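Local coordinates for Pdx2 protein (Plasmodium falciparum, PDB 2ABW) that hydrolyses glutamine to glutamate and ammonia, the ammonia being channelled to the Pdx1 subunit for the synthesis of pyridoxal 5'-phosphate, vitamin B6, at residues G46-G51 against P82-C87. Numbering follows the deposited sequence.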
loop_
_atom_site.group_PDB
_atom_site.type_symbol
_atom_site.label_atom_id
_atom_site.label_comp_id
_atom_site.label_asym_id
_atom_site.label_seq_id
_atom_site.Cartn_x
_atom_site.Cartn_y
_atom_site.Cartn_z
ATOM N N GLY A 46 -10.725 -3.952 4.941
ATOM C CA GLY A 46 -9.337 -3.566 4.617
ATOM C C GLY A 46 -9.322 -2.422 3.639
ATOM O O GLY A 46 -10.386 -2.139 2.978
ATOM N N LEU A 47 -8.196 -1.747 3.469
ATOM C CA LEU A 47 -8.159 -0.524 2.609
ATOM C C LEU A 47 -6.854 -0.564 1.796
ATOM O O LEU A 47 -5.788 -0.946 2.329
ATOM C CB LEU A 47 -8.165 0.724 3.502
ATOM C CG LEU A 47 -8.042 2.023 2.785
ATOM C CD1 LEU A 47 -9.316 2.297 2.046
ATOM C CD2 LEU A 47 -7.653 3.192 3.743
ATOM N N VAL A 48 -6.974 -0.145 0.531
ATOM C CA VAL A 48 -5.824 0.091 -0.314
ATOM C C VAL A 48 -5.677 1.589 -0.519
ATOM O O VAL A 48 -6.689 2.305 -0.892
ATOM C CB VAL A 48 -6.028 -0.571 -1.677
ATOM C CG1 VAL A 48 -4.799 -0.299 -2.523
ATOM C CG2 VAL A 48 -6.299 -2.064 -1.485
ATOM N N ILE A 49 -4.450 2.121 -0.319
ATOM C CA ILE A 49 -4.135 3.507 -0.644
ATOM C C ILE A 49 -3.168 3.486 -1.799
ATOM O O ILE A 49 -2.029 3.184 -1.551
ATOM C CB ILE A 49 -3.589 4.247 0.550
ATOM C CG1 ILE A 49 -4.632 4.244 1.696
ATOM C CG2 ILE A 49 -3.299 5.742 0.113
ATOM C CD1 ILE A 49 -4.386 5.169 2.948
ATOM N N PRO A 50 -3.605 3.849 -2.994
ATOM C CA PRO A 50 -2.697 3.924 -4.131
ATOM C C PRO A 50 -2.250 5.369 -4.369
ATOM O O PRO A 50 -2.401 6.170 -3.498
ATOM C CB PRO A 50 -3.559 3.296 -5.203
ATOM C CG PRO A 50 -4.953 3.933 -4.940
ATOM C CD PRO A 50 -5.015 4.037 -3.411
ATOM N N GLY A 51 -1.774 5.697 -5.529
ATOM C CA GLY A 51 -1.561 7.109 -5.918
ATOM C C GLY A 51 -0.187 7.267 -6.495
ATOM O O GLY A 51 0.747 6.507 -6.209
ATOM N N PRO A 82 -6.367 -4.294 8.158
ATOM C CA PRO A 82 -5.359 -4.382 7.101
ATOM C C PRO A 82 -5.353 -3.184 6.149
ATOM O O PRO A 82 -6.440 -2.779 5.679
ATOM C CB PRO A 82 -5.714 -5.692 6.375
ATOM C CG PRO A 82 -6.353 -6.510 7.423
ATOM C CD PRO A 82 -7.186 -5.507 8.235
ATOM N N ILE A 83 -4.149 -2.741 5.786
ATOM C CA ILE A 83 -3.982 -1.636 4.857
ATOM C C ILE A 83 -2.833 -1.932 3.941
ATOM O O ILE A 83 -1.846 -2.456 4.381
ATOM C CB ILE A 83 -3.830 -0.303 5.618
ATOM C CG1 ILE A 83 -3.923 0.887 4.648
ATOM C CG2 ILE A 83 -2.625 -0.329 6.524
ATOM C CD1 ILE A 83 -4.186 2.208 5.314
ATOM N N TRP A 84 -3.015 -1.591 2.703
ATOM C CA TRP A 84 -2.002 -1.776 1.635
ATOM C C TRP A 84 -1.743 -0.413 1.053
ATOM O O TRP A 84 -2.593 0.172 0.364
ATOM C CB TRP A 84 -2.537 -2.707 0.561
ATOM C CG TRP A 84 -1.564 -2.997 -0.536
ATOM C CD1 TRP A 84 -0.196 -2.699 -0.548
ATOM C CD2 TRP A 84 -1.844 -3.685 -1.729
ATOM N NE1 TRP A 84 0.364 -3.116 -1.737
ATOM C CE2 TRP A 84 -0.636 -3.747 -2.471
ATOM C CE3 TRP A 84 -3.003 -4.271 -2.262
ATOM C CZ2 TRP A 84 -0.564 -4.380 -3.690
ATOM C CZ3 TRP A 84 -2.925 -4.823 -3.500
ATOM C CH2 TRP A 84 -1.723 -4.926 -4.181
ATOM N N GLY A 85 -0.553 0.110 1.289
ATOM C CA GLY A 85 -0.119 1.318 0.623
ATOM C C GLY A 85 0.763 0.992 -0.538
ATOM O O GLY A 85 1.757 0.314 -0.364
ATOM N N THR A 86 0.389 1.456 -1.738
ATOM C CA THR A 86 1.140 1.185 -2.911
ATOM C C THR A 86 1.543 2.501 -3.592
ATOM O O THR A 86 0.794 3.436 -3.659
ATOM C CB THR A 86 0.426 0.206 -3.794
ATOM O OG1 THR A 86 1.353 -0.300 -4.806
ATOM C CG2 THR A 86 -0.784 0.827 -4.453
ATOM N N CYS A 87 2.821 2.546 -3.922
ATOM C CA CYS A 87 3.470 3.771 -4.416
ATOM C C CYS A 87 3.243 4.945 -3.462
ATOM O O CYS A 87 3.830 4.959 -2.386
ATOM C CB CYS A 87 3.024 4.058 -5.832
ATOM S SG CYS A 87 4.313 4.933 -6.742
#
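With CG1 of I83 swung anti to the backbone N (chi1 -169°), CD1 reaches across to two neighbours on the adjacent strand: I49 CD1 at 3.8 Å, whose side chain it meets at a slant, and L47 CD2 at 3.9 Å, lying alongside. On the other face of the sheet, V48 and W84 run side by side; V48 CG2 comes at the indole obliquely, 4.0 Å from W84 CE3. F22 of helix 16-23 and F209 of helix 204-219 cover V48 there, while the indole NE1 is hydrogen-bonded to T193 OG1. Strands 46-49 and 83-86 are neighbours within the parallel part of the mixed central sheet of this class I glutamine amidotransferase, joined through helices 54-60 and 63-77. Four backbone bonds zip them: L47 N to P82 O, W84 N to L47 O, I49 N to W84 O (2.8 Å) and T86 N to I49 O. T86 CG2 packs on P50 CB at 3.8 Å. The chain then turns sharply at the nucleophile C87, consistent with a nucleophile elbow, with H196 of the charge relay close by; G51 O, just before the glutamine-binding G52, lies 3.4 Å from C87 CB in one of the two conformers modelled.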